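Local coordinates for OBody AM1L10 (Pyrobaculum aerophilum, PDB 4GN3), which is an engineered OB-fold domain that binds a partner protein, probably on the beta-barrel surface that related domains use for nucleic acids, at residues B[7-12]-B[26-31]; B[41-46]-B[54-59]; B[85-90]-B[98-103]. One frame throughout, in Å; residues are numbered along the deposited sequence.

Overall arrangement
From the N terminus, the chain first comes back on itself in interaction 1, where the loop 7-12 lies along the start of strand 24-36 and closes a 13-residue connection. The next two contacts are hairpins of one curled sheet. Interaction 2 pairs strand 40-46 with strand 54-59, and interaction 3, beyond helix 65-73, pairs strand 79-88 with strand 99-103. All three follow in series, so none nests within or crosses another. They still touch in space: strand 24-36 borders both 40-46 and 79-88, and strands 54-59 and 99-103 run parallel beside each other, S55 O and I101 N making a probable hydrogen bond between interactions 2 and 3.

Interaction 1 of 3, residues B[7-12]-B[26-31]; sequences PKKTHW and VVAGWV
The carbonyl oxygen of V26 is gripped by two consecutive amides of the N-terminal loop. T10 N approaches to 2.8 Å of V26 O and H11 N bonds to the same oxygen from the opposite face of the carbonyl plane. The amide of V26 is taken up as well: V26 N points almost straight (178°) at T10 OG1, 2.8 Å away. This bond depends on the threonine torsion, chi1 67°, which sets OG1 between its own backbone N and carbonyl carbon and turns it to the strand. The hydroxyl also lies in the ring plane at the edge of H11, with T10 OG1 2.7 Å from H11 ND1 in a hydrogen bond that either atom could donate; the far nitrogen, NE2, is weakly bonded to a buffer molecule.

The V26 side chain packs against P7 and K8 O of the loop, with V81 and K83 of strand 79-88 also touching it. V26 CB sits 3.3 Å from K8 O, while the P7 ring spreads obliquely across both valine methyls, CG coming to 3.8 Å of V26 CG1. Farther along the strand, K9 runs out extended, its CB and CD lying against the A28 methyl. K9 NZ ends over the centre of one face of the W12 indole and is linked to A28 O through a water, 2.7 Å from NZ. A second water joins A28 N to H11 O, so both backbone polar groups of A28 meet the loop through solvent.

V27 instead bonds its backbone to I82 of strand 79-88, and P7 also reaches V81 and K83. The bonds at V26 and A28 hold the N-terminal loop along strand 24-36, the long, curved first strand of the OB-fold barrel.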
ATOM      1  N   PRO B   7       3.312   5.830 -25.809  1.00 31.97           N
ATOM      2  CA  PRO B   7       3.240   7.288 -25.856  1.00 31.44           C
ATOM      3  C   PRO B   7       4.576   7.969 -25.605  1.00 30.80           C
ATOM      4  O   PRO B   7       5.477   7.388 -24.998  1.00 31.06           O
ATOM      5  CB  PRO B   7       2.251   7.627 -24.733  1.00 31.43           C
ATOM      6  CG  PRO B   7       2.370   6.491 -23.775  1.00 31.08           C
ATOM      7  CD  PRO B   7       2.631   5.280 -24.619  1.00 31.81           C
ATOM      8  N   LYS B   8       4.681   9.197 -26.096  1.00 31.16           N
ATOM      9  CA  LYS B   8       5.825  10.058 -25.874  1.00 32.02           C
ATOM     10  C   LYS B   8       5.795  10.581 -24.438  1.00 30.68           C
ATOM     11  O   LYS B   8       4.753  11.010 -23.946  1.00 29.31           O
ATOM     12  CB  LYS B   8       5.764  11.227 -26.865  1.00 34.69           C
ATOM     13  CG  LYS B   8       7.011  12.089 -26.956  1.00 38.36           C
ATOM     14  CD  LYS B   8       6.846  13.139 -28.054  1.00 39.83           C
ATOM     15  CE  LYS B   8       8.164  13.804 -28.412  1.00 41.66           C
ATOM     16  NZ  LYS B   8       8.675  14.682 -27.323  1.00 42.99           N
ATOM     17  N   LYS B   9       6.945  10.523 -23.779  1.00 30.23           N
ATOM     18  CA  LYS B   9       7.140  11.111 -22.455  1.00 29.60           C
ATOM     19  C   LYS B   9       6.698  12.577 -22.431  1.00 29.03           C
ATOM     20  O   LYS B   9       7.081  13.363 -23.302  1.00 28.92           O
ATOM     21  CB  LYS B   9       8.615  10.986 -22.084  1.00 30.47           C
ATOM     22  CG  LYS B   9       9.064  11.724 -20.837  1.00 30.40           C
ATOM     23  CD  LYS B   9      10.547  11.485 -20.653  1.00 31.39           C
ATOM     24  CE  LYS B   9      11.136  12.340 -19.550  1.00 32.02           C
ATOM     25  NZ  LYS B   9      12.520  11.874 -19.262  1.00 32.73           N
ATOM     26  N   THR B  10       5.877  12.942 -21.449  1.00 26.83           N
ATOM     27  CA  THR B  10       5.427  14.333 -21.329  1.00 25.76           C
ATOM     28  C   THR B  10       6.111  15.060 -20.174  1.00 24.89           C
ATOM     29  O   THR B  10       6.334  16.265 -20.238  1.00 24.88           O
ATOM     30  CB  THR B  10       3.892  14.446 -21.169  1.00 25.63           C
ATOM     31  OG1 THR B  10       3.493  13.885 -19.915  1.00 24.45           O
ATOM     32  CG2 THR B  10       3.161  13.729 -22.306  1.00 26.68           C
ATOM     33  N   HIS B  11       6.439  14.318 -19.121  1.00 23.67           N
ATOM     34  CA  HIS B  11       6.971  14.894 -17.892  1.00 23.44           C
ATOM     35  C   HIS B  11       8.111  14.083 -17.358  1.00 22.76           C
ATOM     36  O   HIS B  11       8.068  12.859 -17.364  1.00 22.57           O
ATOM     37  CB  HIS B  11       5.882  14.960 -16.817  1.00 23.27           C
ATOM     38  CG  HIS B  11       4.794  15.957 -17.113  1.00 24.16           C
ATOM     39  ND1 HIS B  11       3.847  15.735 -18.035  1.00 24.04           N
ATOM     40  CD2 HIS B  11       4.529  17.211 -16.569  1.00 25.15           C
ATOM     41  CE1 HIS B  11       3.020  16.791 -18.093  1.00 25.12           C
ATOM     42  NE2 HIS B  11       3.432  17.692 -17.188  1.00 25.78           N
ATOM     43  N   TRP B  12       9.134  14.772 -16.872  1.00 22.92           N
ATOM     44  CA  TRP B  12      10.176  14.149 -16.068  1.00 23.54           C
ATOM     45  C   TRP B  12       9.607  13.848 -14.715  1.00 22.74           C
ATOM     46  O   TRP B  12       8.700  14.543 -14.273  1.00 22.47           O
ATOM     47  CB  TRP B  12      11.361  15.089 -15.948  1.00 24.58           C
ATOM     48  CG  TRP B  12      12.127  15.196 -17.237  1.00 26.28           C
ATOM     49  CD1 TRP B  12      11.811  15.969 -18.356  1.00 26.80           C
ATOM     50  CD2 TRP B  12      13.363  14.494 -17.595  1.00 27.02           C
ATOM     51  NE1 TRP B  12      12.745  15.797 -19.346  1.00 26.84           N
ATOM     52  CE2 TRP B  12      13.699  14.924 -18.955  1.00 27.68           C
ATOM     53  CE3 TRP B  12      14.195  13.586 -16.947  1.00 27.48           C
ATOM     54  CZ2 TRP B  12      14.824  14.449 -19.618  1.00 28.71           C
ATOM     55  CZ3 TRP B  12      15.326  13.118 -17.625  1.00 28.28           C
ATOM     56  CH2 TRP B  12      15.631  13.542 -18.928  1.00 28.12           C
ATOM     57  N   VAL B  26       2.603  11.383 -19.158  1.00 20.99           N
ATOM     58  CA  VAL B  26       3.357  10.202 -19.534  1.00 21.34           C
ATOM     59  C   VAL B  26       4.750  10.324 -18.933  1.00 20.82           C
ATOM     60  O   VAL B  26       5.469  11.277 -19.221  1.00 21.30           O
ATOM     61  CB  VAL B  26       3.449  10.029 -21.068  1.00 22.18           C
ATOM     62  CG1 VAL B  26       4.258   8.787 -21.405  1.00 21.86           C
ATOM     63  CG2 VAL B  26       2.055   9.944 -21.687  1.00 22.31           C
ATOM     64  N   VAL B  27       5.118   9.373 -18.079  1.00 21.23           N
ATOM     65  CA  VAL B  27       6.477   9.322 -17.528  1.00 21.79           C
ATOM     66  C   VAL B  27       7.241   8.151 -18.148  1.00 22.15           C
ATOM     67  O   VAL B  27       6.639   7.172 -18.585  1.00 22.44           O
ATOM     68  CB  VAL B  27       6.495   9.235 -15.980  1.00 21.64           C
ATOM     69  CG1 VAL B  27       5.925  10.511 -15.362  1.00 21.84           C
ATOM     70  CG2 VAL B  27       5.729   8.011 -15.489  1.00 21.69           C
ATOM     71  N   ALA B  28       8.563   8.276 -18.207  1.00 22.63           N
ATOM     72  CA  ALA B  28       9.413   7.237 -18.786  1.00 23.26           C
ATOM     73  C   ALA B  28      10.716   7.149 -18.023  1.00 22.34           C
ATOM     74  O   ALA B  28      11.340   8.161 -17.727  1.00 22.76           O
ATOM     75  CB  ALA B  28       9.677   7.515 -20.265  1.00 24.05           C
ATOM     76  N   GLY B  29      11.116   5.926 -17.702  1.00 23.47           N
ATOM     77  CA  GLY B  29      12.341   5.688 -16.957  1.00 23.53           C
ATOM     78  C   GLY B  29      12.440   4.233 -16.573  1.00 24.02           C
ATOM     79  O   GLY B  29      11.941   3.362 -17.288  1.00 24.82           O
ATOM     80  N   TRP B  30      13.086   3.967 -15.442  1.00 23.39           N
ATOM     81  CA  TRP B  30      13.253   2.602 -14.970  1.00 23.18           C
ATOM     82  C   TRP B  30      12.543   2.385 -13.665  1.00 22.80           C
ATOM     83  O   TRP B  30      12.249   3.346 -12.942  1.00 22.44           O
ATOM     84  CB  TRP B  30      14.735   2.242 -14.851  1.00 23.79           C
ATOM     85  CG  TRP B  30      15.480   3.056 -13.823  1.00 24.48           C
ATOM     86  CD1 TRP B  30      15.660   2.762 -12.470  1.00 24.36           C
ATOM     87  CD2 TRP B  30      16.183   4.320 -14.034  1.00 24.60           C
ATOM     88  NE1 TRP B  30      16.397   3.734 -11.852  1.00 25.37           N
ATOM     89  CE2 TRP B  30      16.740   4.702 -12.731  1.00 25.19           C
ATOM     90  CE3 TRP B  30      16.394   5.150 -15.128  1.00 25.11           C
ATOM     91  CZ2 TRP B  30      17.476   5.860 -12.559  1.00 25.00           C
ATOM     92  CZ3 TRP B  30      17.140   6.321 -14.941  1.00 25.39           C
ATOM     93  CH2 TRP B  30      17.669   6.663 -13.687  1.00 25.15           C
ATOM     94  N   VAL B  31      12.267   1.121 -13.362  1.00 22.06           N
ATOM     95  CA  VAL B  31      11.614   0.729 -12.114  1.00 22.50           C
ATOM     96  C   VAL B  31      12.595   0.863 -10.949  1.00 23.42           C
ATOM     97  O   VAL B  31      13.603   0.150 -10.880  1.00 23.72           O
ATOM     98  CB  VAL B  31      11.052  -0.706 -12.211  1.00 22.17           C
ATOM     99  CG1 VAL B  31      10.482  -1.173 -10.874  1.00 21.99           C
ATOM    100  CG2 VAL B  31       9.994  -0.787 -13.302  1.00 22.12           C
TER
HETATM  101  O   HOH W   1      13.342   9.282 -19.135  1.00 35.64           O
HETATM  102  O   HOH W   2       9.527  10.668 -16.895  1.00 22.33           O

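Interaction 2 of 3, residues B[41-46]-B[54-59]; sequences KIVKVS and VSVYLE
V43 and V56 meet through their first torsions: chi1 of 45° sets V43 CG1 between its backbone N and carbonyl carbon, leaning toward the neighbouring strand, while chi1 of 178° sends V56 CG1 alongside it, 4.1 Å from V43 CG1. The two side chains lie side by side and point the same way, V43 CG1 resting 3.7 Å from V56 CB. On the same face V45 CB meets V54 CG1 at 4.2 Å, and L58 CD1 comes near V43 CG1, giving an apolar layer that continues onto V31 and L34 of strand 24-36, I101 of strand 99-103 and, at the L58 end, F68 and F71 of helix 65-73.

The backbones are joined as an antiparallel hairpin, the second and third strands of the OB-fold barrel. Three hydrogen-bonded pairs, K41 with L58, V43 with V56 and V45 with V54, each exchange two bonds; the shortest, L58 N to K41 O, measures 2.7 Å. Between these rungs K44 CA closes on V54 O at 3.2 Å in a CA-H...O contact.

The other face carries I42, K44, S55 and Y57. I42 CG2 touches S55 CB, and the extended K44 chain passes alongside the serine, its CE 3.7 Å from S55 OG. K44 NZ goes on to bond the backbone of another protein's chain, with polar side-chain contact from that chain on I42 and S55 too. Y57 turns its ring away from I42, leaving CB 4.3 Å from I42 CG1; in one of its two conformers that ring makes a cation-pi contact with a basic side chain of the other protein.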
ATOM      1  N   LYS B  41      -0.831  -2.312  -5.026  1.00 21.75           N
ATOM      2  CA  LYS B  41       0.524  -2.544  -5.523  1.00 21.74           C
ATOM      3  C   LYS B  41       1.084  -1.213  -6.029  1.00 21.59           C
ATOM      4  O   LYS B  41       0.346  -0.386  -6.581  1.00 21.72           O
ATOM      5  CB  LYS B  41       0.519  -3.602  -6.638  1.00 22.85           C
ATOM      6  CG  LYS B  41      -0.100  -4.932  -6.219  1.00 23.16           C
ATOM      7  CD  LYS B  41      -0.113  -5.950  -7.343  1.00 24.81           C
ATOM      8  CE  LYS B  41      -1.121  -7.061  -7.091  1.00 25.59           C
ATOM      9  NZ  LYS B  41      -1.034  -7.679  -5.736  1.00 25.60           N
ATOM     10  N   ILE B  42       2.383  -1.010  -5.825  1.00 21.28           N
ATOM     11  CA  ILE B  42       3.033   0.250  -6.172  1.00 21.07           C
ATOM     12  C   ILE B  42       4.318  -0.001  -6.960  1.00 21.54           C
ATOM     13  O   ILE B  42       5.160  -0.807  -6.556  1.00 21.38           O
ATOM     14  CB  ILE B  42       3.338   1.097  -4.915  1.00 21.29           C
ATOM     15  CG1 ILE B  42       2.021   1.466  -4.200  1.00 22.30           C
ATOM     16  CG2 ILE B  42       4.144   2.350  -5.282  1.00 21.50           C
ATOM     17  CD1 ILE B  42       2.166   1.868  -2.749  1.00 23.82           C
ATOM     18  N   VAL B  43       4.445   0.677  -8.093  1.00 20.91           N
ATOM     19  CA  VAL B  43       5.710   0.719  -8.815  1.00 20.89           C
ATOM     20  C   VAL B  43       6.241   2.151  -8.769  1.00 21.08           C
ATOM     21  O   VAL B  43       5.515   3.100  -9.051  1.00 20.54           O
ATOM     22  CB  VAL B  43       5.603   0.152 -10.261  1.00 21.31           C
ATOM     23  CG1 VAL B  43       4.377   0.673 -10.989  1.00 22.09           C
ATOM     24  CG2 VAL B  43       6.878   0.429 -11.069  1.00 20.67           C
ATOM     25  N   LYS B  44       7.500   2.303  -8.377  1.00 21.04           N
ATOM     26  CA  LYS B  44       8.139   3.615  -8.407  1.00 21.58           C
ATOM     27  C   LYS B  44       9.039   3.728  -9.633  1.00 21.68           C
ATOM     28  O   LYS B  44       9.809   2.808  -9.926  1.00 22.01           O
ATOM     29  CB  LYS B  44       8.932   3.868  -7.127  1.00 22.14           C
ATOM     30  CG  LYS B  44       8.061   4.129  -5.904  1.00 22.77           C
ATOM     31  CD  LYS B  44       8.894   4.397  -4.661  1.00 24.26           C
ATOM     32  CE  LYS B  44       8.015   4.413  -3.410  1.00 26.60           C
ATOM     33  NZ  LYS B  44       8.791   4.780  -2.196  1.00 27.49           N
ATOM     34  N   VAL B  45       8.917   4.846 -10.348  1.00 21.44           N
ATOM     35  CA  VAL B  45       9.694   5.096 -11.567  1.00 22.03           C
ATOM     36  C   VAL B  45      10.664   6.265 -11.348  1.00 21.48           C
ATOM     37  O   VAL B  45      10.284   7.304 -10.811  1.00 21.64           O
ATOM     38  CB  VAL B  45       8.769   5.407 -12.774  1.00 22.10           C
ATOM     39  CG1 VAL B  45       9.581   5.633 -14.045  1.00 22.46           C
ATOM     40  CG2 VAL B  45       7.756   4.287 -12.985  1.00 22.09           C
ATOM     41  N   SER B  46      11.917   6.088 -11.770  1.00 21.21           N
ATOM     42  CA  SER B  46      12.915   7.161 -11.742  1.00 21.49           C
ATOM     43  C   SER B  46      13.452   7.409 -13.151  1.00 22.18           C
ATOM     44  O   SER B  46      13.404   6.521 -14.000  1.00 22.31           O
ATOM     45  CB  SER B  46      14.076   6.790 -10.811  1.00 22.47           C
ATOM     46  OG  SER B  46      13.631   6.651  -9.473  1.00 22.55           O
ATOM     47  N   VAL B  54       8.750   8.417  -8.617  1.00 21.42           N
ATOM     48  CA  VAL B  54       7.307   8.702  -8.587  1.00 20.57           C
ATOM     49  C   VAL B  54       6.490   7.417  -8.419  1.00 20.54           C
ATOM     50  O   VAL B  54       6.743   6.406  -9.084  1.00 19.29           O
ATOM     51  CB  VAL B  54       6.840   9.552  -9.803  1.00 21.27           C
ATOM     52  CG1 VAL B  54       7.030   8.797 -11.115  1.00 21.30           C
ATOM     53  CG2 VAL B  54       5.380   9.982  -9.645  1.00 21.09           C
ATOM     54  N   SER B  55       5.530   7.472  -7.500  1.00 20.48           N
ATOM     55  CA  SER B  55       4.689   6.329  -7.173  1.00 21.44           C
ATOM     56  C   SER B  55       3.538   6.179  -8.147  1.00 20.89           C
ATOM     57  O   SER B  55       2.752   7.106  -8.351  1.00 20.37           O
ATOM     58  CB  SER B  55       4.122   6.469  -5.758  1.00 22.11           C
ATOM     59  OG  SER B  55       5.145   6.399  -4.777  1.00 25.73           O
ATOM     60  N   VAL B  56       3.450   4.990  -8.731  1.00 20.90           N
ATOM     61  CA  VAL B  56       2.341   4.610  -9.588  1.00 20.72           C
ATOM     62  C   VAL B  56       1.575   3.527  -8.832  1.00 21.18           C
ATOM     63  O   VAL B  56       2.114   2.454  -8.549  1.00 21.20           O
ATOM     64  CB  VAL B  56       2.839   4.087 -10.958  1.00 20.93           C
ATOM     65  CG1 VAL B  56       1.671   3.658 -11.833  1.00 20.13           C
ATOM     66  CG2 VAL B  56       3.670   5.150 -11.668  1.00 20.37           C
ATOM     67  N   TYR B  57       0.321   3.801  -8.489  0.70 21.24           N
ATOM     68  CA  TYR B  57      -0.412   2.822  -7.699  0.70 21.80           C
ATOM     69  C   TYR B  57      -1.444   2.042  -8.493  0.70 22.02           C
ATOM     70  O   TYR B  57      -2.099   2.561  -9.402  0.70 22.35           O
ATOM     71  CB  TYR B  57      -1.024   3.442  -6.440  0.70 22.61           C
ATOM     72  CG  TYR B  57      -2.317   4.178  -6.663  0.70 22.59           C
ATOM     73  CD1 TYR B  57      -3.543   3.544  -6.464  0.70 22.79           C
ATOM     74  CD2 TYR B  57      -2.319   5.511  -7.059  0.70 22.75           C
ATOM     75  CE1 TYR B  57      -4.735   4.219  -6.656  0.70 23.27           C
ATOM     76  CE2 TYR B  57      -3.509   6.199  -7.249  0.70 23.13           C
ATOM     77  CZ  TYR B  57      -4.709   5.547  -7.048  0.70 23.45           C
ATOM     78  OH  TYR B  57      -5.891   6.217  -7.240  0.70 23.66           O
ATOM     79  N   LEU B  58      -1.576   0.779  -8.124  1.00 21.70           N
ATOM     80  CA  LEU B  58      -2.596  -0.095  -8.688  1.00 22.49           C
ATOM     81  C   LEU B  58      -3.449  -0.547  -7.513  1.00 22.86           C
ATOM     82  O   LEU B  58      -2.918  -0.939  -6.469  1.00 23.65           O
ATOM     83  CB  LEU B  58      -1.973  -1.294  -9.414  1.00 22.40           C
ATOM     84  CG  LEU B  58      -1.202  -0.993 -10.714  1.00 22.28           C
ATOM     85  CD1 LEU B  58       0.139  -0.327 -10.435  1.00 21.64           C
ATOM     86  CD2 LEU B  58      -0.992  -2.282 -11.493  1.00 22.19           C
ATOM     87  N   GLU B  59      -4.763  -0.452  -7.683  1.00 23.09           N
ATOM     88  CA  GLU B  59      -5.713  -0.757  -6.620  1.00 23.84           C
ATOM     89  C   GLU B  59      -6.794  -1.661  -7.185  1.00 23.64           C
ATOM     90  O   GLU B  59      -7.415  -1.323  -8.205  1.00 23.61           O
ATOM     91  CB  GLU B  59      -6.318   0.542  -6.071  1.00 25.63           C
ATOM     92  CG  GLU B  59      -7.405   0.335  -5.024  1.00 27.42           C
ATOM     93  CD  GLU B  59      -8.120   1.621  -4.640  1.00 29.66           C
ATOM     94  OE1 GLU B  59      -7.593   2.720  -4.920  1.00 30.57           O
ATOM     95  OE2 GLU B  59      -9.215   1.527  -4.045  1.00 30.27           O
TER

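Interaction 3 of 3, residues B[85-90]-B[98-103]; sequences IVEASK and GVEIFP
E87 lays its carboxylate beside F102, with CD 3.7 Å from F102 CB and the carboxylate and ring planes only 5° apart. The two residues belong to an antiparallel hairpin, the fourth and fifth strands of the OB-fold barrel, in which I85 pairs with F102 and E87 with E100 through two backbone bonds each. E87 N to E100 O, at 2.8 Å, is close to straight. Toward the turn, S89 keeps the strands together after the regular pairing stops: S89 N reaches G98 O at 2.7 Å from above the carbonyl plane, 51° out of it, and a water spans S89 O and G98 O.

The two glutamates share a face, E87 OE2 lying 4.2 Å from E100 OE1. A water donates to both, 2.6 Å from E87 OE2, and probably eases the repulsion between them. On the opposite face V99 turns CG2 anti to its backbone N, and this methyl presses tightly on V86 CG1 at 3.4 Å. I101 lies loosely beside V86 and packs on V25 and V27 of strand 24-36.

Replacing E87 by an alanine would probably leave Y57 OH without its carboxylate partner and the water held by E100 alone, and uncover F102 CB. Farther out, a basic side chain on the chain of another protein pairs with E100 OE1 in a salt bridge, which probably offsets part of the negative charge gathered here. K62 approaches the F102 ring in a cation-pi contact. Y57, in one of its two conformers, meets that ring with its own and helps to position E87 through a hydrogen bond from Y57 OH to E87 OE2.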
ATOM      1  N   ILE B  85      -3.051   9.454 -14.535  1.00 19.83           N
ATOM      2  CA  ILE B  85      -3.528  10.738 -14.038  1.00 20.09           C
ATOM      3  C   ILE B  85      -2.814  11.033 -12.730  1.00 19.64           C
ATOM      4  O   ILE B  85      -2.750  10.172 -11.850  1.00 19.29           O
ATOM      5  CB  ILE B  85      -5.053  10.718 -13.784  1.00 20.30           C
ATOM      6  CG1 ILE B  85      -5.824  10.256 -15.036  1.00 21.47           C
ATOM      7  CG2 ILE B  85      -5.545  12.073 -13.283  1.00 21.00           C
ATOM      8  CD1 ILE B  85      -5.661  11.137 -16.258  1.00 21.33           C
ATOM      9  N   VAL B  86      -2.273  12.240 -12.615  1.00 19.52           N
ATOM     10  CA  VAL B  86      -1.632  12.655 -11.378  1.00 20.14           C
ATOM     11  C   VAL B  86      -2.700  12.869 -10.314  1.00 20.99           C
ATOM     12  O   VAL B  86      -3.740  13.486 -10.572  1.00 20.88           O
ATOM     13  CB  VAL B  86      -0.779  13.928 -11.550  1.00 19.82           C
ATOM     14  CG1 VAL B  86      -0.135  14.310 -10.224  1.00 19.66           C
ATOM     15  CG2 VAL B  86       0.305  13.704 -12.601  1.00 19.97           C
ATOM     16  N   GLU B  87      -2.440  12.336  -9.125  1.00 21.92           N
ATOM     17  CA  GLU B  87      -3.341  12.509  -7.999  1.00 23.69           C
ATOM     18  C   GLU B  87      -2.517  12.983  -6.810  1.00 25.04           C
ATOM     19  O   GLU B  87      -1.588  12.299  -6.381  1.00 23.27           O
ATOM     20  CB  GLU B  87      -4.085  11.203  -7.693  1.00 24.24           C
ATOM     21  CG  GLU B  87      -4.896  10.692  -8.888  1.00 25.76           C
ATOM     22  CD  GLU B  87      -5.790   9.502  -8.575  1.00 26.91           C
ATOM     23  OE1 GLU B  87      -6.828   9.361  -9.257  1.00 26.54           O
ATOM     24  OE2 GLU B  87      -5.460   8.702  -7.670  1.00 26.53           O
ATOM     25  N   ALA B  88      -2.832  14.181  -6.321  1.00 26.51           N
ATOM     26  CA  ALA B  88      -2.142  14.755  -5.170  1.00 30.08           C
ATOM     27  C   ALA B  88      -2.632  14.062  -3.908  1.00 33.58           C
ATOM     28  O   ALA B  88      -3.811  13.742  -3.805  1.00 33.79           O
ATOM     29  CB  ALA B  88      -2.391  16.253  -5.089  1.00 29.53           C
ATOM     30  N   SER B  89      -1.714  13.818  -2.972  1.00 38.63           N
ATOM     31  CA  SER B  89      -2.010  13.131  -1.713  1.00 43.13           C
ATOM     32  C   SER B  89      -3.109  13.833  -0.945  1.00 45.81           C
ATOM     33  O   SER B  89      -3.156  15.064  -0.904  1.00 44.85           O
ATOM     34  CB  SER B  89      -0.753  13.036  -0.844  1.00 44.65           C
ATOM     35  OG  SER B  89      -1.034  12.454   0.416  1.00 47.92           O
ATOM     36  N   LYS B  90      -3.987  13.037  -0.341  1.00 51.49           N
ATOM     37  CA  LYS B  90      -5.090  13.560   0.467  1.00 55.67           C
ATOM     38  C   LYS B  90      -4.574  14.130   1.791  1.00 58.65           C
ATOM     39  O   LYS B  90      -5.195  15.027   2.376  1.00 60.42           O
ATOM     40  CB  LYS B  90      -6.147  12.476   0.706  1.00 57.09           C
ATOM     41  CG  LYS B  90      -6.659  11.817  -0.571  1.00 57.98           C
ATOM     42  CD  LYS B  90      -7.869  10.925  -0.328  1.00 59.16           C
ATOM     43  CE  LYS B  90      -9.158  11.733  -0.276  1.00 61.14           C
ATOM     44  NZ  LYS B  90     -10.350  10.863  -0.069  1.00 61.96           N
ATOM     45  N   GLY B  98       3.364  12.793  -1.328  1.00 34.73           N
ATOM     46  CA  GLY B  98       2.629  14.009  -1.660  1.00 33.29           C
ATOM     47  C   GLY B  98       1.892  13.885  -2.986  1.00 32.57           C
ATOM     48  O   GLY B  98       0.882  14.562  -3.208  1.00 32.26           O
ATOM     49  N   VAL B  99       2.388  13.005  -3.856  1.00 29.53           N
ATOM     50  CA  VAL B  99       1.861  12.866  -5.219  1.00 27.03           C
ATOM     51  C   VAL B  99       2.008  11.420  -5.713  1.00 25.48           C
ATOM     52  O   VAL B  99       2.928  10.704  -5.306  1.00 23.98           O
ATOM     53  CB  VAL B  99       2.566  13.854  -6.183  1.00 27.71           C
ATOM     54  CG1 VAL B  99       3.994  13.414  -6.481  1.00 27.48           C
ATOM     55  CG2 VAL B  99       1.775  14.016  -7.472  1.00 27.83           C
ATOM     56  N   GLU B 100       1.088  10.998  -6.578  1.00 23.47           N
ATOM     57  CA  GLU B 100       1.154   9.676  -7.195  1.00 23.80           C
ATOM     58  C   GLU B 100       0.468   9.684  -8.563  1.00 22.49           C
ATOM     59  O   GLU B 100      -0.171  10.677  -8.944  1.00 22.42           O
ATOM     60  CB  GLU B 100       0.514   8.622  -6.284  1.00 24.68           C
ATOM     61  CG  GLU B 100      -0.973   8.853  -6.059  1.00 26.12           C
ATOM     62  CD  GLU B 100      -1.534   8.102  -4.863  1.00 27.32           C
ATOM     63  OE1 GLU B 100      -2.680   8.368  -4.476  1.00 28.36           O
ATOM     64  OE2 GLU B 100      -0.850   7.223  -4.318  1.00 28.23           O
ATOM     65  N   ILE B 101       0.600   8.571  -9.283  1.00 21.46           N
ATOM     66  CA  ILE B 101      -0.014   8.406 -10.602  1.00 21.40           C
ATOM     67  C   ILE B 101      -0.943   7.195 -10.627  1.00 21.32           C
ATOM     68  O   ILE B 101      -0.572   6.089 -10.208  1.00 21.47           O
ATOM     69  CB  ILE B 101       1.045   8.300 -11.740  1.00 20.98           C
ATOM     70  CG1 ILE B 101       1.863   9.600 -11.839  1.00 21.02           C
ATOM     71  CG2 ILE B 101       0.371   7.989 -13.072  1.00 21.61           C
ATOM     72  CD1 ILE B 101       3.087   9.526 -12.744  1.00 20.52           C
ATOM     73  N   PHE B 102      -2.159   7.425 -11.120  1.00 20.90           N
ATOM     74  CA  PHE B 102      -3.142   6.375 -11.320  1.00 22.28           C
ATOM     75  C   PHE B 102      -3.046   5.998 -12.797  1.00 21.31           C
ATOM     76  O   PHE B 102      -3.447   6.782 -13.652  1.00 19.99           O
ATOM     77  CB  PHE B 102      -4.537   6.911 -10.963  1.00 24.70           C
ATOM     78  CG  PHE B 102      -5.620   5.866 -10.962  1.00 27.94           C
ATOM     79  CD1 PHE B 102      -5.535   4.746 -10.133  1.00 29.70           C
ATOM     80  CD2 PHE B 102      -6.749   6.016 -11.769  1.00 30.34           C
ATOM     81  CE1 PHE B 102      -6.544   3.790 -10.123  1.00 30.04           C
ATOM     82  CE2 PHE B 102      -7.762   5.061 -11.767  1.00 30.86           C
ATOM     83  CZ  PHE B 102      -7.657   3.949 -10.941  1.00 31.42           C
ATOM     84  N   PRO B 103      -2.491   4.805 -13.103  1.00 21.62           N
ATOM     85  CA  PRO B 103      -2.135   4.484 -14.488  1.00 21.55           C
ATOM     86  C   PRO B 103      -3.299   4.019 -15.368  1.00 22.02           C
ATOM     87  O   PRO B 103      -4.206   3.332 -14.902  1.00 22.95           O
ATOM     88  CB  PRO B 103      -1.131   3.339 -14.324  1.00 21.14           C
ATOM     89  CG  PRO B 103      -1.590   2.622 -13.096  1.00 21.08           C
ATOM     90  CD  PRO B 103      -2.191   3.684 -12.190  1.00 21.20           C
TER
HETATM   91  O   HOH W   3      -5.024   8.970  -5.085  1.00 30.19           O
HETATM   92  O   HOH W   4      -0.474  16.714  -1.744  1.00 48.78           O